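Local coordinates for capsid protein (Macrobrachium rosenbergii nodavirus, PDB 5YKU) that forms the protruding domain of the nodavirus capsid protein, which probably builds the dimeric spikes on the particle surface, at residues C59-N64 with G84-Q89; C63-A68 with E95-L100. All coordinates share one frame; numbering follows the deposited sequence.

Contact 1. Residues C59-N64 with G84-Q89; sequences CTITCN and GYISFQ
Ile-86 meets Cys-63 and Ile-61 with two different branches of its side chain. The branch methyl CG2 lies against CB of Cys-63 at 3.7 Å, while the longer arm runs out over the backbone of the other strand. CG1 sits beside the backbone N of its own residue, opposite the carbonyl carbon, and the nearly straight chi2 of 164° carries CD1 to the backbone between residues 61 and 62. There CD1 rests 3.7 Å from the carbonyl O of Ile-61, is almost as near to CA of Thr-62, and touches CG2 of Ile-61 more loosely at 4.3 Å. The rest of the Ile-61 side chain leads off toward Trp-19 and Leu-100.

The two strands are not paired edge to edge: strand 69-75 stands between 57-63 and 81-89 in the antiparallel sheet of this protrusion domain. Their short axes run nearly the same way, 17° apart, and come within 7.7 Å of each other, which is consistent with a strongly bent sheet. Side chains rather than backbone bonds span the position of strand 69-75, over the face that carries Cys-63, Ile-86 and Phe-88.

At the end of strand 57-63, the thiol of Cys-63 extends away from its backbone N (chi1 -178°) and reaches the next aromatic residue: SG of Cys-63 lies 3.9 Å from CB of Phe-88. The Phe-88 ring turns away from this point, and SG approaches it obliquely, 5.1 Å from the ring centroid. Phe-42 meets the same ring at a shallow angle between planes, and Phe-98 packs with it edge-to-face.

Contact 2. Residues C63-A68 with E95-L100; sequences CNEVDA and EATFTL. With ZN (zinc ion), chain C.
Glu-65 OE2 is gripped by two donors: the backbone N of Thr-97 at 2.9 Å and an ordered water. The N-H points at the oxygen within about 20° of straight, reaching it on the anti side of the carboxylate and somewhat out of its plane. The water gives one hydrogen to OE2 and the other to OG1 of Thr-97, closing a small bridge; OG1 also bonds Asp-32 on the neighbouring strand 26-33. A bend in the Glu-65 chain (chi2 -51°) folds the carboxylate over Ala-96, whose CB lies 3.8 Å from CG of Glu-65. With two donors on one oxygen, the negative charge is probably well stabilised.

Asn-64 joins the same strand by backbone and side chain. Its N donates to the carbonyl O of Thr-97 at 2.8 Å. Its amide oxygen OD1 accepts from OG1 of Thr-99 at 2.7 Å, in the amide plane on a lone pair, and the two side chains cross at about a right angle. The other end of the amide, ND2, packs 3.6 Å from CG2 of Thr-97.

On the face shared with Phe-98, SG of Cys-63 sits over the Phe-98 ring, offset toward the rim and 4.2 Å from the centroid. The backbone N of Glu-65 donates a hydrogen bond of 3.6 Å to that sulfur, a normal length for a sulfur acceptor, helping to fix its place.

Beyond these bonds, residues 65 to 68 form a type II turn, at whose outer side Asp-67 holds a zinc ion through both carboxylate oxygens. The whole is a beta hairpin connection from strand 57-63 into 69-75, beside strand 96-104, where Cys-63 and Phe-98 form an antiparallel, non-hydrogen-bonded pair next to the Asn-64 to Thr-97 bond.

Contacts 1 and 2 have centres 7 Å apart and share Cys-63 and Asn-64; the sulfur of Cys-63 touches both Phe-88 of contact 1 and Phe-98 of contact 2. The sheet continues from one to the other through a probable backbone hydrogen bond, Thr-99 N to Thr-62 O at 2.8 Å. Two packing contacts also join them: CE2 of Phe-88 touches CB of Ala-96 at 3.6 Å, and CB of Ala-68 lies 3.5 Å from the O of Ser-87. Contact 1 is buried, its Phe-88 side chain about 12 Å from a zinc ion, whereas contact 2 reaches metal at both ends, through Asp-67 and, for another zinc, Glu-95.

Contact 1. Residues C59-N64 with G84-Q89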
ATOM      1  N   CYS A  59      -5.425   7.353   7.556  1.00  8.02           N
ATOM      2  CA  CYS A  59      -5.730   6.671   6.301  1.00  8.63           C
ATOM      3  C   CYS A  59      -5.785   5.180   6.543  1.00  8.85           C
ATOM      4  O   CYS A  59      -4.909   4.651   7.241  1.00  9.95           O
ATOM      5  CB  CYS A  59      -4.585   7.010   5.296  1.00  8.43           C
ATOM      6  SG  CYS A  59      -4.758   6.103   3.718  1.00 10.53           S
ATOM      7  N   THR A  60      -6.790   4.563   6.002  1.00  9.12           N
ATOM      8  CA  THR A  60      -6.975   3.111   6.081  1.00  9.32           C
ATOM      9  C   THR A  60      -7.117   2.536   4.715  1.00  9.90           C
ATOM     10  O   THR A  60      -7.899   3.129   3.877  1.00 11.14           O
ATOM     11  CB  THR A  60      -8.211   2.753   6.926  1.00 11.09           C
ATOM     12  OG1 THR A  60      -8.184   3.462   8.157  1.00 11.98           O
ATOM     13  CG2 THR A  60      -8.283   1.319   7.216  1.00 12.80           C
ATOM     14  N   ILE A  61      -6.451   1.464   4.396  1.00  9.44           N
ATOM     15  CA  ILE A  61      -6.401   0.907   3.035  1.00  9.55           C
ATOM     16  C   ILE A  61      -6.738  -0.529   3.056  1.00  9.61           C
ATOM     17  O   ILE A  61      -6.242  -1.293   3.888  1.00  9.36           O
ATOM     18  CB  ILE A  61      -5.023   1.121   2.400  1.00 11.20           C
ATOM     19  CG1 ILE A  61      -4.732   2.647   2.580  1.00 12.40           C
ATOM     20  CG2 ILE A  61      -4.998   0.578   0.969  1.00 11.70           C
ATOM     21  CD1 ILE A  61      -3.571   3.053   1.838  1.00 13.47           C
ATOM     22  N   THR A  62      -7.576  -0.948   2.085  1.00  9.60           N
ATOM     23  CA  THR A  62      -7.837  -2.339   1.815  1.00  9.78           C
ATOM     24  C   THR A  62      -7.672  -2.582   0.309  1.00  9.83           C
ATOM     25  O   THR A  62      -7.639  -1.599  -0.472  1.00 10.47           O
ATOM     26  CB  THR A  62      -9.250  -2.733   2.302  1.00 10.73           C
ATOM     27  OG1 THR A  62     -10.214  -1.912   1.616  1.00 13.89           O
ATOM     28  CG2 THR A  62      -9.399  -2.646   3.763  1.00 11.39           C
ATOM     29  N   CYS A  63      -7.609  -3.828  -0.104  1.00  9.47           N
ATOM     30  CA  CYS A  63      -7.444  -4.179  -1.531  1.00  9.28           C
ATOM     31  C   CYS A  63      -8.702  -4.814  -2.092  1.00 10.54           C
ATOM     32  O   CYS A  63      -9.327  -5.637  -1.400  1.00 11.14           O
ATOM     33  CB  CYS A  63      -6.284  -5.143  -1.655  1.00 10.30           C
ATOM     34  SG  CYS A  63      -5.878  -5.640  -3.327  1.00 10.28           S
ATOM     35  N   ASN A  64      -9.076  -4.391  -3.271  1.00 10.46           N
ATOM     36  CA  ASN A  64     -10.326  -4.849  -3.917  1.00 10.24           C
ATOM     37  C   ASN A  64     -10.113  -6.090  -4.694  1.00 11.51           C
ATOM     38  O   ASN A  64     -11.117  -6.647  -5.142  1.00 13.38           O
ATOM     39  CB  ASN A  64     -10.796  -3.767  -4.897  1.00 12.06           C
ATOM     40  CG  ASN A  64     -11.200  -2.491  -4.296  1.00 14.59           C
ATOM     41  OD1 ASN A  64     -10.996  -2.162  -3.204  1.00 15.93           O
ATOM     42  ND2 ASN A  64     -11.787  -1.683  -5.158  1.00 18.32           N
ATOM     43  N   GLY A  84      -0.221  -2.871   9.796  1.00  8.77           N
ATOM     44  CA  GLY A  84      -0.980  -3.786   8.961  1.00  8.25           C
ATOM     45  C   GLY A  84      -0.203  -4.214   7.727  1.00  8.40           C
ATOM     46  O   GLY A  84       1.001  -3.868   7.504  1.00  8.54           O
ATOM     47  N   TYR A  85      -0.869  -5.007   6.868  1.00  8.58           N
ATOM     48  CA  TYR A  85      -0.290  -5.397   5.594  1.00  9.19           C
ATOM     49  C   TYR A  85      -1.448  -5.978   4.809  1.00  9.24           C
ATOM     50  O   TYR A  85      -2.495  -6.302   5.349  1.00  8.71           O
ATOM     51  CB  TYR A  85       0.816  -6.433   5.730  1.00  9.07           C
ATOM     52  CG  TYR A  85       0.329  -7.766   6.246  1.00  9.45           C
ATOM     53  CD1 TYR A  85       0.332  -8.051   7.625  1.00 10.12           C
ATOM     54  CD2 TYR A  85      -0.064  -8.747   5.431  1.00 10.15           C
ATOM     55  CE1 TYR A  85      -0.111  -9.241   8.127  1.00 10.08           C
ATOM     56  CE2 TYR A  85      -0.545  -9.980   5.918  1.00 10.57           C
ATOM     57  CZ  TYR A  85      -0.586 -10.171   7.254  1.00 10.45           C
ATOM     58  OH  TYR A  85      -1.015 -11.406   7.699  1.00 13.54           O
ATOM     59  N   ILE A  86      -1.240  -6.066   3.489  1.00  8.68           N
ATOM     60  CA  ILE A  86      -2.242  -6.773   2.621  1.00  8.28           C
ATOM     61  C   ILE A  86      -1.520  -7.844   1.832  1.00  9.29           C
ATOM     62  O   ILE A  86      -0.454  -7.552   1.237  1.00  8.99           O
ATOM     63  CB  ILE A  86      -2.942  -5.780   1.717  1.00  8.60           C
ATOM     64  CG1 ILE A  86      -3.744  -4.746   2.557  1.00 10.08           C
ATOM     65  CG2 ILE A  86      -3.845  -6.474   0.730  1.00 11.18           C
ATOM     66  CD1 ILE A  86      -4.165  -3.513   1.822  1.00 10.19           C
ATOM     67  N   SER A  87      -2.059  -9.040   1.739  1.00  8.81           N
ATOM     68  CA  SER A  87      -1.669 -10.050   0.809  1.00  9.29           C
ATOM     69  C   SER A  87      -2.572  -9.996  -0.357  1.00  9.74           C
ATOM     70  O   SER A  87      -3.784  -9.945  -0.192  1.00 10.46           O
ATOM     71  CB  SER A  87      -1.753 -11.381   1.485  1.00 12.47           C
ATOM     72  OG  SER A  87      -3.061 -11.664   1.810  1.00 18.48           O
ATOM     73  N   PHE A  88      -2.001  -9.968  -1.551  1.00  9.28           N
ATOM     74  CA  PHE A  88      -2.793  -9.870  -2.756  1.00  9.06           C
ATOM     75  C   PHE A  88      -2.060 -10.463  -3.930  1.00  8.52           C
ATOM     76  O   PHE A  88      -0.842 -10.586  -3.947  1.00 10.26           O
ATOM     77  CB  PHE A  88      -3.197  -8.414  -3.058  1.00 10.20           C
ATOM     78  CG  PHE A  88      -2.065  -7.564  -3.527  1.00  9.93           C
ATOM     79  CD1 PHE A  88      -1.180  -6.999  -2.641  1.00 10.84           C
ATOM     80  CD2 PHE A  88      -1.884  -7.357  -4.859  1.00  9.68           C
ATOM     81  CE1 PHE A  88      -0.081  -6.231  -3.120  1.00 10.19           C
ATOM     82  CE2 PHE A  88      -0.782  -6.609  -5.318  1.00  9.53           C
ATOM     83  CZ  PHE A  88       0.113  -6.062  -4.442  1.00 10.52           C
ATOM     84  N   GLN A  89      -2.807 -10.735  -4.984  1.00  9.41           N
ATOM     85  CA  GLN A  89      -2.293 -11.210  -6.244  1.00 10.25           C
ATOM     86  C   GLN A  89      -2.591 -10.133  -7.273  1.00 10.17           C
ATOM     87  O   GLN A  89      -3.710  -9.611  -7.329  1.00 12.25           O
ATOM     88  CB  GLN A  89      -2.968 -12.517  -6.638  1.00 12.35           C
ATOM     89  CG  GLN A  89      -2.468 -13.184  -7.908  1.00 15.34           C
ATOM     90  CD  GLN A  89      -3.116 -14.551  -8.011  1.00 21.60           C
ATOM     91  OE1 GLN A  89      -3.378 -15.203  -7.016  1.00 25.53           O
ATOM     92  NE2 GLN A  89      -3.606 -14.799  -9.149  1.00 24.51           N
TER

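Contact 2. Residues C63-A68 with E95-L100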
ATOM      1  N   CYS A  63      -7.609  -3.828  -0.104  1.00  9.47           N
ATOM      2  CA  CYS A  63      -7.444  -4.179  -1.531  1.00  9.28           C
ATOM      3  C   CYS A  63      -8.702  -4.814  -2.092  1.00 10.54           C
ATOM      4  O   CYS A  63      -9.327  -5.637  -1.400  1.00 11.14           O
ATOM      5  CB  CYS A  63      -6.284  -5.143  -1.655  1.00 10.30           C
ATOM      6  SG  CYS A  63      -5.878  -5.640  -3.327  1.00 10.28           S
ATOM      7  N   ASN A  64      -9.076  -4.391  -3.271  1.00 10.46           N
ATOM      8  CA  ASN A  64     -10.326  -4.849  -3.917  1.00 10.24           C
ATOM      9  C   ASN A  64     -10.113  -6.090  -4.694  1.00 11.51           C
ATOM     10  O   ASN A  64     -11.117  -6.647  -5.142  1.00 13.38           O
ATOM     11  CB  ASN A  64     -10.796  -3.767  -4.897  1.00 12.06           C
ATOM     12  CG  ASN A  64     -11.200  -2.491  -4.296  1.00 14.59           C
ATOM     13  OD1 ASN A  64     -10.996  -2.162  -3.204  1.00 15.93           O
ATOM     14  ND2 ASN A  64     -11.787  -1.683  -5.158  1.00 18.32           N
ATOM     15  N   GLU A  65      -8.932  -6.591  -4.894  1.00 10.32           N
ATOM     16  CA  GLU A  65      -8.669  -7.797  -5.696  1.00 11.30           C
ATOM     17  C   GLU A  65      -9.345  -9.034  -5.071  1.00 10.41           C
ATOM     18  O   GLU A  65      -9.337  -9.170  -3.852  1.00 11.20           O
ATOM     19  CB  GLU A  65      -7.191  -8.069  -5.967  1.00 10.34           C
ATOM     20  CG  GLU A  65      -6.532  -7.000  -6.746  1.00 11.73           C
ATOM     21  CD  GLU A  65      -7.256  -6.582  -8.035  1.00 12.71           C
ATOM     22  OE1 GLU A  65      -7.532  -7.527  -8.824  1.00 13.95           O
ATOM     23  OE2 GLU A  65      -7.486  -5.345  -8.275  1.00 12.69           O
ATOM     24  N   VAL A  66      -9.868  -9.932  -5.867  1.00 12.36           N
ATOM     25  CA  VAL A  66     -10.376 -11.149  -5.354  1.00 12.65           C
ATOM     26  C   VAL A  66      -9.319 -11.848  -4.494  1.00 11.57           C
ATOM     27  O   VAL A  66      -8.181 -11.921  -4.876  1.00 10.88           O
ATOM     28  CB  VAL A  66     -10.873 -12.025  -6.507  1.00 13.15           C
ATOM     29  CG1 VAL A  66     -11.230 -13.398  -6.055  1.00 14.68           C
ATOM     30  CG2 VAL A  66     -12.114 -11.393  -7.172  1.00 15.72           C
ATOM     31  N   ASP A  67      -9.725 -12.288  -3.327  1.00 10.64           N
ATOM     32  CA  ASP A  67      -8.923 -13.040  -2.432  1.00 10.21           C
ATOM     33  C   ASP A  67      -7.842 -12.246  -1.707  1.00 10.24           C
ATOM     34  O   ASP A  67      -7.209 -12.810  -0.869  1.00 11.97           O
ATOM     35  CB  ASP A  67      -8.312 -14.321  -3.056  1.00 11.17           C
ATOM     36  CG  ASP A  67      -9.378 -15.490  -3.197  1.00 10.20           C
ATOM     37  OD1 ASP A  67     -10.539 -15.224  -2.846  1.00 12.69           O
ATOM     38  OD2 ASP A  67      -8.899 -16.476  -3.685  1.00 10.90           O
ATOM     39  N   ALA A  68      -7.815 -10.943  -1.861  1.00  9.35           N
ATOM     40  CA  ALA A  68      -6.835 -10.141  -1.092  1.00  9.30           C
ATOM     41  C   ALA A  68      -7.323 -10.066   0.306  1.00 10.50           C
ATOM     42  O   ALA A  68      -8.546  -9.969   0.579  1.00 12.24           O
ATOM     43  CB  ALA A  68      -6.731  -8.730  -1.674  1.00  9.76           C
ATOM     44  N   GLU A  95      -1.918  -5.251 -12.299  1.00  9.72           N
ATOM     45  CA  GLU A  95      -2.416  -4.240 -11.443  1.00 10.20           C
ATOM     46  C   GLU A  95      -3.129  -4.795 -10.233  1.00  9.90           C
ATOM     47  O   GLU A  95      -3.590  -5.921 -10.183  1.00 10.65           O
ATOM     48  CB  GLU A  95      -3.356  -3.308 -12.255  1.00 12.16           C
ATOM     49  CG  GLU A  95      -2.719  -2.635 -13.439  1.00 13.48           C
ATOM     50  CD  GLU A  95      -3.537  -1.396 -13.934  1.00 15.43           C
ATOM     51  OE1 GLU A  95      -4.682  -1.321 -13.692  1.00 18.01           O
ATOM     52  OE2 GLU A  95      -2.808  -0.645 -14.533  1.00 14.34           O
ATOM     53  N   ALA A  96      -3.328  -3.880  -9.259  1.00  9.52           N
ATOM     54  CA  ALA A  96      -4.201  -4.169  -8.134  1.00  9.31           C
ATOM     55  C   ALA A  96      -4.844  -2.886  -7.694  1.00  8.79           C
ATOM     56  O   ALA A  96      -4.162  -1.865  -7.600  1.00 10.14           O
ATOM     57  CB  ALA A  96      -3.421  -4.848  -7.009  1.00 10.34           C
ATOM     58  N   THR A  97      -6.118  -2.925  -7.409  1.00  9.45           N
ATOM     59  CA  THR A  97      -6.860  -1.770  -6.991  1.00  9.41           C
ATOM     60  C   THR A  97      -7.049  -1.796  -5.501  1.00  9.69           C
ATOM     61  O   THR A  97      -7.414  -2.804  -4.907  1.00 10.88           O
ATOM     62  CB  THR A  97      -8.233  -1.732  -7.646  1.00 10.75           C
ATOM     63  OG1 THR A  97      -8.077  -1.665  -9.082  1.00 12.21           O
ATOM     64  CG2 THR A  97      -9.065  -0.537  -7.214  1.00 11.78           C
ATOM     65  N   PHE A  98      -6.817  -0.688  -4.861  1.00  9.42           N
ATOM     66  CA  PHE A  98      -6.986  -0.428  -3.412  1.00  9.00           C
ATOM     67  C   PHE A  98      -7.985   0.631  -3.142  1.00  8.80           C
ATOM     68  O   PHE A  98      -8.113   1.573  -3.924  1.00 10.54           O
ATOM     69  CB  PHE A  98      -5.623  -0.011  -2.790  1.00  9.49           C
ATOM     70  CG  PHE A  98      -4.593  -1.104  -2.923  1.00  9.68           C
ATOM     71  CD1 PHE A  98      -3.863  -1.260  -4.121  1.00 10.25           C
ATOM     72  CD2 PHE A  98      -4.315  -1.951  -1.898  1.00  9.31           C
ATOM     73  CE1 PHE A  98      -2.969  -2.315  -4.264  1.00 10.97           C
ATOM     74  CE2 PHE A  98      -3.411  -2.991  -2.056  1.00  9.68           C
ATOM     75  CZ  PHE A  98      -2.738  -3.177  -3.236  1.00  9.88           C
ATOM     76  N   THR A  99      -8.678   0.461  -2.046  1.00  9.81           N
ATOM     77  CA  THR A  99      -9.628   1.462  -1.540  1.00 10.21           C
ATOM     78  C   THR A  99      -9.051   2.157  -0.357  1.00 10.74           C
ATOM     79  O   THR A  99      -8.601   1.489   0.618  1.00 11.61           O
ATOM     80  CB  THR A  99     -10.964   0.844  -1.163  1.00 11.21           C
ATOM     81  OG1 THR A  99     -11.558   0.347  -2.398  1.00 13.64           O
ATOM     82  CG2 THR A  99     -11.937   1.876  -0.617  1.00 13.24           C
ATOM     83  N   LEU A 100      -8.934   3.429  -0.381  1.00  9.58           N
ATOM     84  CA  LEU A 100      -8.441   4.308   0.617  1.00  9.07           C
ATOM     85  C   LEU A 100      -9.544   5.065   1.281  1.00  9.03           C
ATOM     86  O   LEU A 100     -10.408   5.639   0.625  1.00 10.02           O
ATOM     87  CB  LEU A 100      -7.421   5.307   0.088  1.00 10.52           C
ATOM     88  CG  LEU A 100      -6.147   4.706  -0.575  1.00 10.08           C
ATOM     89  CD1 LEU A 100      -6.419   4.443  -2.067  1.00 11.43           C
ATOM     90  CD2 LEU A 100      -4.958   5.594  -0.398  1.00 10.29           C
TER
HETATM   91 ZN    ZN C 202     -10.500 -17.683  -3.256  0.50  9.44          ZN
HETATM   92  O   HOH W   1      -7.237  -3.677 -10.680  1.00 22.46           O